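Local coordinates for protein metallo-carboxypeptidase (Pseudomonas aeruginosa, PDB 4A39) that is a zinc-dependent cytosolic carboxypeptidase of the M14 family, probably trimming residues from the C-terminal ends of peptide or protein substrates, at residues L173-Q178 with L270-D275; Q179-H184 with N219-G224; R231-G236 with R250-W255; R241-P246 with F256-M261. All blocks are in the same frame, centred on the assembly; numbering follows the deposited sequence.

Interaction 1 lies deepest, a parallel strand pair in the middle of the catalytic sheet, held by regular backbone bonds and apolar side chains. Interaction 2 is also buried, but joins the loop after strand 171-177 to the start of helix 222-226, beyond the C-terminal ends of the strands, with an asparagine side chain replacing strand pairing; both supply ligands to the same zinc ion. Interactions 3 and 4 share helix 252-264: 231-236 meets its start, partly exposed and largely polar, while 241-246 sets its tryptophan against a glutamine, a valine and a methionine farther along it, mostly buried. R231 and R241 of these loops grip the inhibitor's carboxylates. W243 links interaction 4 to interaction 2 through Q179.

Interaction 1 (L173-Q178 with L270-D275); sequences LWVIAQ and LDIHGD. With ZN (zinc ion), chain C; GEM ((2-guanidinoethylmercapto)succinic acid), chain D.
I272 meets strand 173-177 along most of its side chain. Its CB lies 3.9 Å from A177 CB. CG1 comes 3.4 Å from I176 O and also reaches back to V175 CG1, at 3.9 Å. The first torsion explains that direction, setting CG1 beside the backbone N and anti to the carbonyl carbon (chi1 -43°). CD1, at the tip, still brushes V175 CG1, while helix 185-196 adds F189 to the same apolar face. Beneath these side chains the strands run parallel in the middle of the mixed sheet of the zinc carboxypeptidase domain: L270 N donates to W174 O, I176 N to L270 O, and I272 N to I176 O at 2.9 Å and almost straight (178°). The last bond, from Q178 N to I272 O, is weak.

The opposite face carries I176 and D271. The isoleucine's CG1 rests 3.5 Å from D271 OD1, an oxygen that also accepts from Q179 NE2. D271 OD2 takes a short bond, 2.6 Å, from H273 NE2, near the C-terminal end of the strand; NE2 comes from well above the carboxylate plane, while OD2 lies in the plane of the imidazole. Across the ring, ND1 binds the zinc ion at 2.2 Å, and the inhibitor's S7 sits over one face. Gripped at both nitrogens, the imidazole is fixed in rotation, and the carboxylate would probably make it a more electron-rich zinc ligand.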
# COMPACT_ATOMS: atom_id res chain seq x y z
N LEU A 173 -17.58 3.70 -7.19
CA LEU A 173 -16.56 2.71 -6.84
C LEU A 173 -15.40 3.39 -6.12
O LEU A 173 -14.68 4.20 -6.71
CB LEU A 173 -16.06 2.02 -8.11
CG LEU A 173 -17.13 1.59 -9.12
CD1 LEU A 173 -16.45 0.80 -10.22
CD2 LEU A 173 -18.21 0.75 -8.45
N TRP A 174 -15.23 3.05 -4.85
CA TRP A 174 -14.18 3.63 -4.02
C TRP A 174 -12.93 2.79 -3.84
O TRP A 174 -13.00 1.59 -3.57
CB TRP A 174 -14.73 3.96 -2.63
CG TRP A 174 -15.77 5.04 -2.60
CD1 TRP A 174 -17.03 4.99 -3.12
CD2 TRP A 174 -15.63 6.32 -1.99
NE1 TRP A 174 -17.69 6.17 -2.86
CE2 TRP A 174 -16.86 7.00 -2.17
CE3 TRP A 174 -14.59 6.97 -1.31
CZ2 TRP A 174 -17.07 8.30 -1.69
CZ3 TRP A 174 -14.80 8.26 -0.83
CH2 TRP A 174 -16.03 8.91 -1.03
N VAL A 175 -11.79 3.46 -3.96
CA VAL A 175 -10.49 2.82 -3.77
C VAL A 175 -9.60 3.78 -2.99
O VAL A 175 -9.35 4.90 -3.45
CB VAL A 175 -9.80 2.51 -5.11
CG1 VAL A 175 -8.50 1.77 -4.85
CG2 VAL A 175 -10.72 1.67 -5.98
N ILE A 176 -9.17 3.36 -1.80
CA ILE A 176 -8.28 4.19 -0.98
C ILE A 176 -7.00 3.40 -0.70
O ILE A 176 -7.02 2.16 -0.66
CB ILE A 176 -8.94 4.63 0.35
CG1 ILE A 176 -9.12 3.43 1.29
CG2 ILE A 176 -10.29 5.28 0.06
CD1 ILE A 176 -9.66 3.82 2.64
N ALA A 177 -5.90 4.11 -0.51
CA ALA A 177 -4.62 3.43 -0.31
C ALA A 177 -3.70 3.96 0.78
O ALA A 177 -3.76 5.12 1.17
CB ALA A 177 -3.86 3.41 -1.63
N GLN A 178 -2.84 3.06 1.24
CA GLN A 178 -1.81 3.33 2.23
C GLN A 178 -2.20 3.97 3.56
O GLN A 178 -1.59 4.94 3.99
CB GLN A 178 -0.68 4.15 1.57
CG GLN A 178 0.73 3.63 1.90
CD GLN A 178 1.82 4.23 1.02
OE1 GLN A 178 1.68 4.26 -0.20
NE2 GLN A 178 2.90 4.71 1.63
N LEU A 270 -12.44 -0.78 -2.06
CA LEU A 270 -11.19 -1.52 -2.02
C LEU A 270 -10.20 -0.72 -1.19
O LEU A 270 -9.95 0.46 -1.47
CB LEU A 270 -10.64 -1.72 -3.44
CG LEU A 270 -11.51 -2.50 -4.42
CD1 LEU A 270 -10.81 -2.60 -5.77
CD2 LEU A 270 -11.80 -3.89 -3.87
N ASP A 271 -9.66 -1.35 -0.15
CA ASP A 271 -8.69 -0.73 0.76
C ASP A 271 -7.35 -1.40 0.44
O ASP A 271 -7.16 -2.58 0.71
CB ASP A 271 -9.15 -1.00 2.20
CG ASP A 271 -8.32 -0.28 3.24
OD1 ASP A 271 -7.64 0.72 2.91
OD2 ASP A 271 -8.37 -0.70 4.41
N ILE A 272 -6.43 -0.64 -0.15
CA ILE A 272 -5.14 -1.18 -0.57
C ILE A 272 -4.06 -1.19 0.51
O ILE A 272 -3.69 -0.14 1.04
CB ILE A 272 -4.61 -0.43 -1.81
CG1 ILE A 272 -5.75 -0.19 -2.81
CG2 ILE A 272 -3.51 -1.25 -2.48
CD1 ILE A 272 -6.47 -1.46 -3.28
N HIS A 273 -3.55 -2.39 0.80
CA HIS A 273 -2.53 -2.62 1.83
C HIS A 273 -1.39 -3.52 1.35
O HIS A 273 -1.35 -3.97 0.21
CB HIS A 273 -3.16 -3.33 3.04
CG HIS A 273 -4.14 -2.51 3.82
ND1 HIS A 273 -3.86 -2.00 5.07
CD2 HIS A 273 -5.41 -2.14 3.55
CE1 HIS A 273 -4.91 -1.36 5.54
NE2 HIS A 273 -5.87 -1.43 4.63
N GLY A 274 -0.46 -3.78 2.27
CA GLY A 274 0.67 -4.65 1.99
C GLY A 274 0.88 -5.54 3.20
O GLY A 274 0.73 -5.08 4.33
N ASP A 275 1.22 -6.81 2.98
CA ASP A 275 1.45 -7.73 4.08
C ASP A 275 2.91 -8.16 4.11
O ASP A 275 3.46 -8.62 3.11
CB ASP A 275 0.57 -8.98 3.95
CG ASP A 275 0.67 -9.88 5.18
OD1 ASP A 275 0.05 -9.55 6.21
OD2 ASP A 275 1.38 -10.90 5.11
ZN ZN C . -2.03 -2.27 6.19
C8 GEM D . -4.97 -5.46 7.98
S7 GEM D . -5.93 -4.73 6.61
C6 GEM D . -7.32 -5.91 6.50
C5 GEM D . -6.97 -7.34 6.92
N3 GEM D . -6.78 -7.42 8.38
C1 GEM D . -7.62 -8.13 9.12
N4 GEM D . -8.63 -8.77 8.53
N2 GEM D . -7.46 -8.22 10.43
C9 GEM D . -4.80 -4.48 9.14
O14 GEM D . -5.40 -3.39 9.07
O15 GEM D . -4.07 -4.85 10.08
C10 GEM D . -3.60 -5.96 7.48
C11 GEM D . -2.75 -4.81 6.94
O12 GEM D . -2.26 -4.96 5.79
O13 GEM D . -2.59 -3.82 7.68

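Interaction 2 (Q179-H184 with N219-G224); sequences QHPGEH and NMNPDG. With ZN (zinc ion), chain C; GEM ((2-guanidinoethylmercapto)succinic acid), chain D.
Q179 O receives the amide of N221: ND2 donates over 2.9 Å, nearly straight at 173°, with the oxygen lying in the plane of the amide. N221 swings CG anti to its own backbone N (chi1 -157°), which carries the amide across to the loop 179-184. The other end of the same amide works inside its own segment, where OD1 accepts from G224 N at 3.0 Å and so caps helix 222-226 from the N-cap position. With both ends engaged, the asparagine cannot easily flip. Its backbone N is held as well, by N219 OD1 in an Asx turn.

The loop receiving it carries the HxxE part of the M14 zinc site. A type I turn runs from H180 to E183 and brings both side chains round to the metal: H180 ND1 binds the zinc ion at 2.1 Å, and E183 chelates it through OE1 at 2.2 Å and OE2 at 2.4 Å. H273 and the inhibitor's O13 complete the coordination, while D238 accepts from H180 NE2 behind the ring.

An apolar contact lies beside the hydrogen bond between N221 and Q179. Q179 and M220 lie side by side and point the same way, CG of the glutamine 3.8 Å from CB of the methionine. Beyond that contact, Q179 NE2 bonds to N240 OD1 and its OE1 to W243 NE1, and M220 leans on V257 of helix 252-264.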
# COMPACT_ATOMS: atom_id res chain seq x y z
N GLN A 179 -3.23 3.42 4.20
CA GLN A 179 -3.63 3.92 5.52
C GLN A 179 -2.44 3.68 6.45
O GLN A 179 -2.21 4.43 7.40
CB GLN A 179 -4.83 3.16 6.06
CG GLN A 179 -6.15 3.55 5.46
CD GLN A 179 -7.29 2.96 6.25
OE1 GLN A 179 -7.65 3.45 7.32
NE2 GLN A 179 -7.86 1.86 5.74
N HIS A 180 -1.69 2.61 6.19
CA HIS A 180 -0.50 2.28 6.96
C HIS A 180 0.65 2.80 6.09
O HIS A 180 0.91 2.26 5.01
CB HIS A 180 -0.42 0.77 7.18
CG HIS A 180 -1.52 0.25 8.05
ND1 HIS A 180 -2.26 -0.87 7.73
CD2 HIS A 180 -2.01 0.70 9.23
CE1 HIS A 180 -3.16 -1.08 8.68
NE2 HIS A 180 -3.03 -0.14 9.60
N PRO A 181 1.34 3.85 6.56
CA PRO A 181 2.45 4.50 5.85
C PRO A 181 3.57 3.65 5.28
O PRO A 181 4.12 3.98 4.22
CB PRO A 181 2.95 5.53 6.86
CG PRO A 181 2.70 4.86 8.17
CD PRO A 181 1.30 4.31 7.96
N GLY A 182 3.92 2.56 5.95
CA GLY A 182 5.00 1.73 5.46
C GLY A 182 4.65 0.82 4.29
O GLY A 182 5.54 0.22 3.69
N GLU A 183 3.37 0.74 3.95
CA GLU A 183 2.94 -0.14 2.86
C GLU A 183 2.93 0.59 1.53
O GLU A 183 1.89 0.74 0.88
CB GLU A 183 1.56 -0.72 3.22
CG GLU A 183 1.65 -1.71 4.39
CD GLU A 183 0.33 -1.96 5.10
OE1 GLU A 183 -0.73 -1.83 4.46
OE2 GLU A 183 0.37 -2.30 6.31
N HIS A 184 4.12 1.01 1.12
CA HIS A 184 4.32 1.77 -0.11
C HIS A 184 3.82 1.15 -1.40
O HIS A 184 3.58 1.86 -2.38
CB HIS A 184 5.81 2.14 -0.23
CG HIS A 184 6.23 3.19 0.75
ND1 HIS A 184 6.40 4.51 0.40
CD2 HIS A 184 6.44 3.13 2.09
CE1 HIS A 184 6.70 5.22 1.47
NE2 HIS A 184 6.73 4.41 2.51
N ASN A 219 -3.39 8.48 -1.27
CA ASN A 219 -2.65 8.27 -0.03
C ASN A 219 -3.41 8.77 1.20
O ASN A 219 -3.66 9.96 1.37
CB ASN A 219 -1.27 8.91 -0.09
CG ASN A 219 -0.37 8.44 1.04
OD1 ASN A 219 -0.56 8.82 2.19
ND2 ASN A 219 0.60 7.60 0.71
N MET A 220 -3.75 7.82 2.07
CA MET A 220 -4.51 8.07 3.29
C MET A 220 -3.70 8.51 4.50
O MET A 220 -4.29 8.84 5.52
CB MET A 220 -5.27 6.80 3.69
CG MET A 220 -6.49 6.46 2.86
SD MET A 220 -7.84 7.61 3.15
CE MET A 220 -8.22 7.25 4.87
N ASN A 221 -2.37 8.52 4.39
CA ASN A 221 -1.54 8.87 5.54
C ASN A 221 -0.25 9.58 5.10
O ASN A 221 0.84 9.04 5.25
CB ASN A 221 -1.17 7.59 6.31
CG ASN A 221 -0.81 7.85 7.76
OD1 ASN A 221 -0.32 8.92 8.13
ND2 ASN A 221 -1.03 6.84 8.60
N PRO A 222 -0.37 10.80 4.55
CA PRO A 222 0.81 11.53 4.11
C PRO A 222 1.81 11.83 5.21
O PRO A 222 3.02 11.83 4.97
CB PRO A 222 0.22 12.80 3.49
CG PRO A 222 -1.06 12.99 4.23
CD PRO A 222 -1.60 11.57 4.31
N ASP A 223 1.33 12.10 6.43
CA ASP A 223 2.23 12.39 7.54
C ASP A 223 3.10 11.17 7.84
O ASP A 223 4.32 11.27 7.93
CB ASP A 223 1.46 12.76 8.81
CG ASP A 223 0.64 14.02 8.66
OD1 ASP A 223 0.85 14.77 7.67
OD2 ASP A 223 -0.21 14.27 9.54
N GLY A 224 2.46 10.02 8.00
CA GLY A 224 3.20 8.81 8.29
C GLY A 224 4.19 8.44 7.20
O GLY A 224 5.32 8.05 7.49
ZN ZN C . -2.03 -2.27 6.19
C8 GEM D . -4.97 -5.46 7.98
S7 GEM D . -5.93 -4.73 6.61
C6 GEM D . -7.32 -5.91 6.50
C5 GEM D . -6.97 -7.34 6.92
N3 GEM D . -6.78 -7.42 8.38
C1 GEM D . -7.62 -8.13 9.12
N4 GEM D . -8.63 -8.77 8.53
N2 GEM D . -7.46 -8.22 10.43
C9 GEM D . -4.80 -4.48 9.14
O14 GEM D . -5.40 -3.39 9.07
O15 GEM D . -4.07 -4.85 10.08
C10 GEM D . -3.60 -5.96 7.48
C11 GEM D . -2.75 -4.81 6.94
O12 GEM D . -2.26 -4.96 5.79
O13 GEM D . -2.59 -3.82 7.68

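Interaction 3 (R231-G236 with R250-W255); sequences RTNAAG and RSPEVW. With GEM ((2-guanidinoethylmercapto)succinic acid), chain D.
N233 ND2 spends both its hydrogens on the segment 250-255. One goes to R250 O at 2.9 Å, approaching in the plane of that carbonyl; the other goes to E253 OE1 at 3.1 Å, on the syn side of the carboxylate and 26° out of its plane. Both acceptors lie close to the plane of the amide, so the asparagine is held flat from two directions. CG stands between the backbone N and the carbonyl carbon (chi1 74°), a setting that turns the amide toward the helix start. Its OD1 accepts from Q237 N, with a weak bond from A235 N besides.

The second oxygen of E253, OE2, accepts from a water 2.7 Å away that in turn takes A234 N. This bridge reaches the type I turn running from N233 to G236. At the other end of the loop, R231 reaches the inhibitor instead: NH2 donates to O15 over 2.7 Å and NH1 to O13, while D238 pairs with its NE.

Farther out, A235 CB rests 3.9 Å from R250 O. The extended R250 chain brings its guanidinium obliquely beside the carbonyls of A235 and G236, and its NE bonds to Q237 OE1. The contact thus ties the loop that leaves the active site to the first turn of helix 252-264, beside D223 of helix 222-226.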
# COMPACT_ATOMS: atom_id res chain seq x y z
N ARG A 231 3.18 2.03 10.73
CA ARG A 231 1.79 1.79 11.07
C ARG A 231 0.82 2.93 11.39
O ARG A 231 -0.35 2.87 10.99
CB ARG A 231 1.79 0.84 12.26
CG ARG A 231 0.47 0.20 12.59
CD ARG A 231 0.20 -0.94 11.65
NE ARG A 231 -1.11 -1.52 11.91
CZ ARG A 231 -1.67 -2.45 11.15
NH1 ARG A 231 -1.04 -2.92 10.07
NH2 ARG A 231 -2.89 -2.89 11.45
N THR A 232 1.29 3.94 12.10
CA THR A 232 0.40 5.01 12.55
C THR A 232 0.53 6.38 11.91
O THR A 232 1.51 6.68 11.23
CB THR A 232 0.54 5.18 14.07
OG1 THR A 232 1.91 5.47 14.41
CG2 THR A 232 0.12 3.90 14.79
N ASN A 233 -0.49 7.21 12.12
CA ASN A 233 -0.46 8.57 11.60
C ASN A 233 0.33 9.39 12.61
O ASN A 233 0.86 8.83 13.58
CB ASN A 233 -1.88 9.13 11.36
CG ASN A 233 -2.63 9.50 12.65
OD1 ASN A 233 -2.22 9.16 13.76
ND2 ASN A 233 -3.76 10.19 12.49
N ALA A 234 0.43 10.70 12.40
CA ALA A 234 1.21 11.55 13.29
C ALA A 234 0.81 11.50 14.76
O ALA A 234 1.68 11.59 15.63
CB ALA A 234 1.18 13.00 12.80
N ALA A 235 -0.48 11.35 15.04
CA ALA A 235 -0.96 11.31 16.42
C ALA A 235 -0.78 9.94 17.08
O ALA A 235 -1.12 9.76 18.24
CB ALA A 235 -2.44 11.72 16.48
N GLY A 236 -0.23 8.98 16.33
CA GLY A 236 -0.02 7.65 16.87
C GLY A 236 -1.20 6.71 16.76
O GLY A 236 -1.24 5.67 17.43
N ARG A 250 -7.95 13.27 16.15
CA ARG A 250 -6.97 12.19 16.16
C ARG A 250 -6.82 11.42 14.84
O ARG A 250 -5.72 10.97 14.50
CB ARG A 250 -7.29 11.22 17.29
CG ARG A 250 -6.26 10.13 17.50
CD ARG A 250 -6.67 9.19 18.62
NE ARG A 250 -5.68 8.14 18.85
CZ ARG A 250 -4.46 8.35 19.34
NH1 ARG A 250 -4.07 9.58 19.65
NH2 ARG A 250 -3.62 7.34 19.50
N SER A 251 -7.92 11.26 14.11
CA SER A 251 -7.87 10.54 12.84
C SER A 251 -8.59 11.30 11.73
O SER A 251 -9.46 10.75 11.05
CB SER A 251 -8.48 9.14 13.01
OG SER A 251 -9.71 9.19 13.72
N PRO A 252 -8.20 12.57 11.51
CA PRO A 252 -8.82 13.40 10.48
C PRO A 252 -8.83 12.79 9.09
O PRO A 252 -9.73 13.05 8.29
CB PRO A 252 -8.01 14.69 10.55
CG PRO A 252 -6.65 14.21 11.00
CD PRO A 252 -7.01 13.23 12.07
N GLU A 253 -7.83 11.97 8.80
CA GLU A 253 -7.72 11.32 7.50
C GLU A 253 -8.93 10.41 7.26
O GLU A 253 -9.51 10.40 6.17
CB GLU A 253 -6.43 10.51 7.43
CG GLU A 253 -5.16 11.35 7.58
CD GLU A 253 -4.68 11.49 9.03
OE1 GLU A 253 -5.39 11.07 9.97
OE2 GLU A 253 -3.58 12.04 9.21
N VAL A 254 -9.31 9.66 8.28
CA VAL A 254 -10.45 8.75 8.18
C VAL A 254 -11.77 9.50 8.31
O VAL A 254 -12.75 9.19 7.62
CB VAL A 254 -10.35 7.64 9.25
CG1 VAL A 254 -11.65 6.84 9.32
CG2 VAL A 254 -9.19 6.70 8.90
N TRP A 255 -11.80 10.50 9.19
CA TRP A 255 -12.99 11.31 9.40
C TRP A 255 -13.42 11.95 8.07
O TRP A 255 -14.61 12.00 7.74
CB TRP A 255 -12.70 12.40 10.44
CG TRP A 255 -13.85 13.32 10.70
CD1 TRP A 255 -14.17 14.45 10.00
CD2 TRP A 255 -14.86 13.17 11.70
NE1 TRP A 255 -15.32 15.02 10.51
CE2 TRP A 255 -15.76 14.25 11.56
CE3 TRP A 255 -15.09 12.23 12.72
CZ2 TRP A 255 -16.87 14.42 12.39
CZ3 TRP A 255 -16.19 12.40 13.54
CH2 TRP A 255 -17.07 13.48 13.38
C8 GEM D . -4.97 -5.46 7.98
S7 GEM D . -5.93 -4.73 6.61
C6 GEM D . -7.32 -5.91 6.50
C5 GEM D . -6.97 -7.34 6.92
N3 GEM D . -6.78 -7.42 8.38
C1 GEM D . -7.62 -8.13 9.12
N4 GEM D . -8.63 -8.77 8.53
N2 GEM D . -7.46 -8.22 10.43
C9 GEM D . -4.80 -4.48 9.14
O14 GEM D . -5.40 -3.39 9.07
O15 GEM D . -4.07 -4.85 10.08
C10 GEM D . -3.60 -5.96 7.48
C11 GEM D . -2.75 -4.81 6.94
O12 GEM D . -2.26 -4.96 5.79
O13 GEM D . -2.59 -3.82 7.68
O HOH W 1 -1.38 12.27 10.77

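Interaction 4 (R241-P246 with F256-M261); sequences RAWLEP and FVQQEM. With GEM ((2-guanidinoethylmercapto)succinic acid), chain D.
Q258 and W243 share a single hydrogen bond across this contact. Q258 NE2 donates to W243 O over 2.9 Å, approaching well to the side of the carbonyl, with a C=O...N angle of 110°. The glutamine is extended beyond CG (chi2 -168°), which carries its amide from the helix to the loop backbone. The indole nitrogen of W243 looks elsewhere, donating to Q179 OE1 near the zinc site.

Van der Waals contacts surround that bond. The amide of Q258 lies obliquely beside the six-membered part of the indole, its NE2 3.4 Å from W243 CE3 and the two planes 28° apart. Its CG touches W243 CE3 and CZ3, so the aliphatic stem packs there too. P246 meets the amide from another direction, its CG 3.6 Å from Q258 OE1, and the two side chains cross at about a right angle.

Purely apolar contacts gather at the far edge of the indole. V257 CG1 lies 4.0 Å from W243 CH2, close to the ring plane, and M261 SD approaches W243 CZ3 in the same way at 4.3 Å. I176 of strand 171-177 and V336 of helix 332-340 pack against W243 as well.

The hydrogen bonds to the inhibitor belong to R241, at the start of 241-246. Its NH1 and NH2 donate to O14 and O15 of one inhibitor carboxylate, each at 3.0 Å, making a two-pronged grip. An Asn-Arg pair, here N240 and R241, is the element with which M14 carboxypeptidases hold a substrate's C-terminal carboxylate, and the inhibitor's carboxylate probably mimics it.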
# COMPACT_ATOMS: atom_id res chain seq x y z
N ARG A 241 -8.04 1.15 12.38
CA ARG A 241 -8.69 0.69 13.60
C ARG A 241 -9.54 1.86 14.09
O ARG A 241 -10.05 1.85 15.20
CB ARG A 241 -7.67 0.31 14.67
CG ARG A 241 -6.82 -0.91 14.35
CD ARG A 241 -7.65 -2.18 14.30
NE ARG A 241 -6.80 -3.34 14.04
CZ ARG A 241 -6.27 -3.62 12.86
NH1 ARG A 241 -6.50 -2.84 11.81
NH2 ARG A 241 -5.48 -4.68 12.72
N ALA A 242 -9.67 2.88 13.24
CA ALA A 242 -10.43 4.08 13.60
C ALA A 242 -11.73 4.28 12.84
O ALA A 242 -12.33 5.35 12.91
CB ALA A 242 -9.55 5.32 13.41
N TRP A 243 -12.20 3.25 12.15
CA TRP A 243 -13.42 3.41 11.37
C TRP A 243 -14.72 3.32 12.15
O TRP A 243 -15.75 3.83 11.71
CB TRP A 243 -13.41 2.45 10.19
CG TRP A 243 -12.36 2.85 9.20
CD1 TRP A 243 -11.00 2.74 9.36
CD2 TRP A 243 -12.56 3.50 7.94
NE1 TRP A 243 -10.35 3.29 8.28
CE2 TRP A 243 -11.28 3.76 7.39
CE3 TRP A 243 -13.70 3.89 7.22
CZ2 TRP A 243 -11.11 4.40 6.16
CZ3 TRP A 243 -13.53 4.53 6.00
CH2 TRP A 243 -12.24 4.78 5.48
N LEU A 244 -14.69 2.68 13.31
CA LEU A 244 -15.90 2.57 14.11
C LEU A 244 -16.11 3.88 14.89
O LEU A 244 -17.24 4.31 15.10
CB LEU A 244 -15.79 1.39 15.09
CG LEU A 244 -17.05 0.99 15.84
CD1 LEU A 244 -18.18 0.68 14.86
CD2 LEU A 244 -16.75 -0.22 16.72
N GLU A 245 -15.01 4.51 15.28
CA GLU A 245 -15.07 5.76 16.04
C GLU A 245 -13.99 6.75 15.60
O GLU A 245 -13.02 7.00 16.33
CB GLU A 245 -14.92 5.46 17.53
CG GLU A 245 -15.97 4.49 18.07
CD GLU A 245 -15.70 4.06 19.50
OE1 GLU A 245 -14.63 3.47 19.76
OE2 GLU A 245 -16.57 4.31 20.36
N PRO A 246 -14.14 7.33 14.40
CA PRO A 246 -13.18 8.30 13.87
C PRO A 246 -13.20 9.62 14.62
O PRO A 246 -14.17 9.96 15.29
CB PRO A 246 -13.60 8.44 12.41
CG PRO A 246 -15.07 8.25 12.47
CD PRO A 246 -15.22 7.09 13.43
N PHE A 256 -12.43 12.42 7.32
CA PHE A 256 -12.64 13.04 6.02
C PHE A 256 -13.32 12.09 5.04
O PHE A 256 -14.36 12.41 4.47
CB PHE A 256 -11.30 13.50 5.44
CG PHE A 256 -11.34 13.81 3.97
CD1 PHE A 256 -12.17 14.82 3.47
CD2 PHE A 256 -10.53 13.11 3.07
CE1 PHE A 256 -12.19 15.12 2.11
CE2 PHE A 256 -10.55 13.41 1.71
CZ PHE A 256 -11.38 14.41 1.23
N VAL A 257 -12.74 10.92 4.86
CA VAL A 257 -13.30 9.95 3.92
C VAL A 257 -14.71 9.52 4.28
O VAL A 257 -15.57 9.44 3.40
CB VAL A 257 -12.39 8.71 3.79
CG1 VAL A 257 -13.02 7.69 2.84
CG2 VAL A 257 -11.02 9.13 3.28
N GLN A 258 -14.96 9.26 5.56
CA GLN A 258 -16.30 8.85 5.98
C GLN A 258 -17.35 9.92 5.69
O GLN A 258 -18.49 9.60 5.35
CB GLN A 258 -16.32 8.48 7.46
CG GLN A 258 -15.73 7.09 7.73
CD GLN A 258 -16.00 6.58 9.14
OE1 GLN A 258 -17.03 6.90 9.74
NE2 GLN A 258 -15.10 5.76 9.65
N GLN A 259 -16.98 11.19 5.82
CA GLN A 259 -17.93 12.27 5.54
C GLN A 259 -18.29 12.30 4.06
O GLN A 259 -19.45 12.51 3.69
CB GLN A 259 -17.35 13.62 5.97
CG GLN A 259 -17.24 13.79 7.48
CD GLN A 259 -18.59 13.77 8.18
OE1 GLN A 259 -18.66 13.79 9.41
NE2 GLN A 259 -19.66 13.73 7.40
N GLU A 260 -17.28 12.10 3.21
CA GLU A 260 -17.49 12.11 1.77
C GLU A 260 -18.30 10.89 1.34
O GLU A 260 -19.13 10.97 0.43
CB GLU A 260 -16.15 12.14 1.04
CG GLU A 260 -15.36 13.43 1.23
CD GLU A 260 -16.12 14.67 0.78
OE1 GLU A 260 -16.74 14.62 -0.31
OE2 GLU A 260 -16.10 15.69 1.50
N MET A 261 -18.06 9.76 2.00
CA MET A 261 -18.79 8.54 1.66
C MET A 261 -20.26 8.71 2.01
O MET A 261 -21.14 8.34 1.24
CB MET A 261 -18.24 7.33 2.41
CG MET A 261 -16.84 6.91 1.99
SD MET A 261 -16.32 5.41 2.86
CE MET A 261 -15.13 4.73 1.69
C8 GEM D . -4.97 -5.46 7.98
S7 GEM D . -5.93 -4.73 6.61
C6 GEM D . -7.32 -5.91 6.50
C5 GEM D . -6.97 -7.34 6.92
N3 GEM D . -6.78 -7.42 8.38
C1 GEM D . -7.62 -8.13 9.12
N4 GEM D . -8.63 -8.77 8.53
N2 GEM D . -7.46 -8.22 10.43
C9 GEM D . -4.80 -4.48 9.14
O14 GEM D . -5.40 -3.39 9.07
O15 GEM D . -4.07 -4.85 10.08
C10 GEM D . -3.60 -5.96 7.48
C11 GEM D . -2.75 -4.81 6.94
O12 GEM D . -2.26 -4.96 5.79
O13 GEM D . -2.59 -3.82 7.68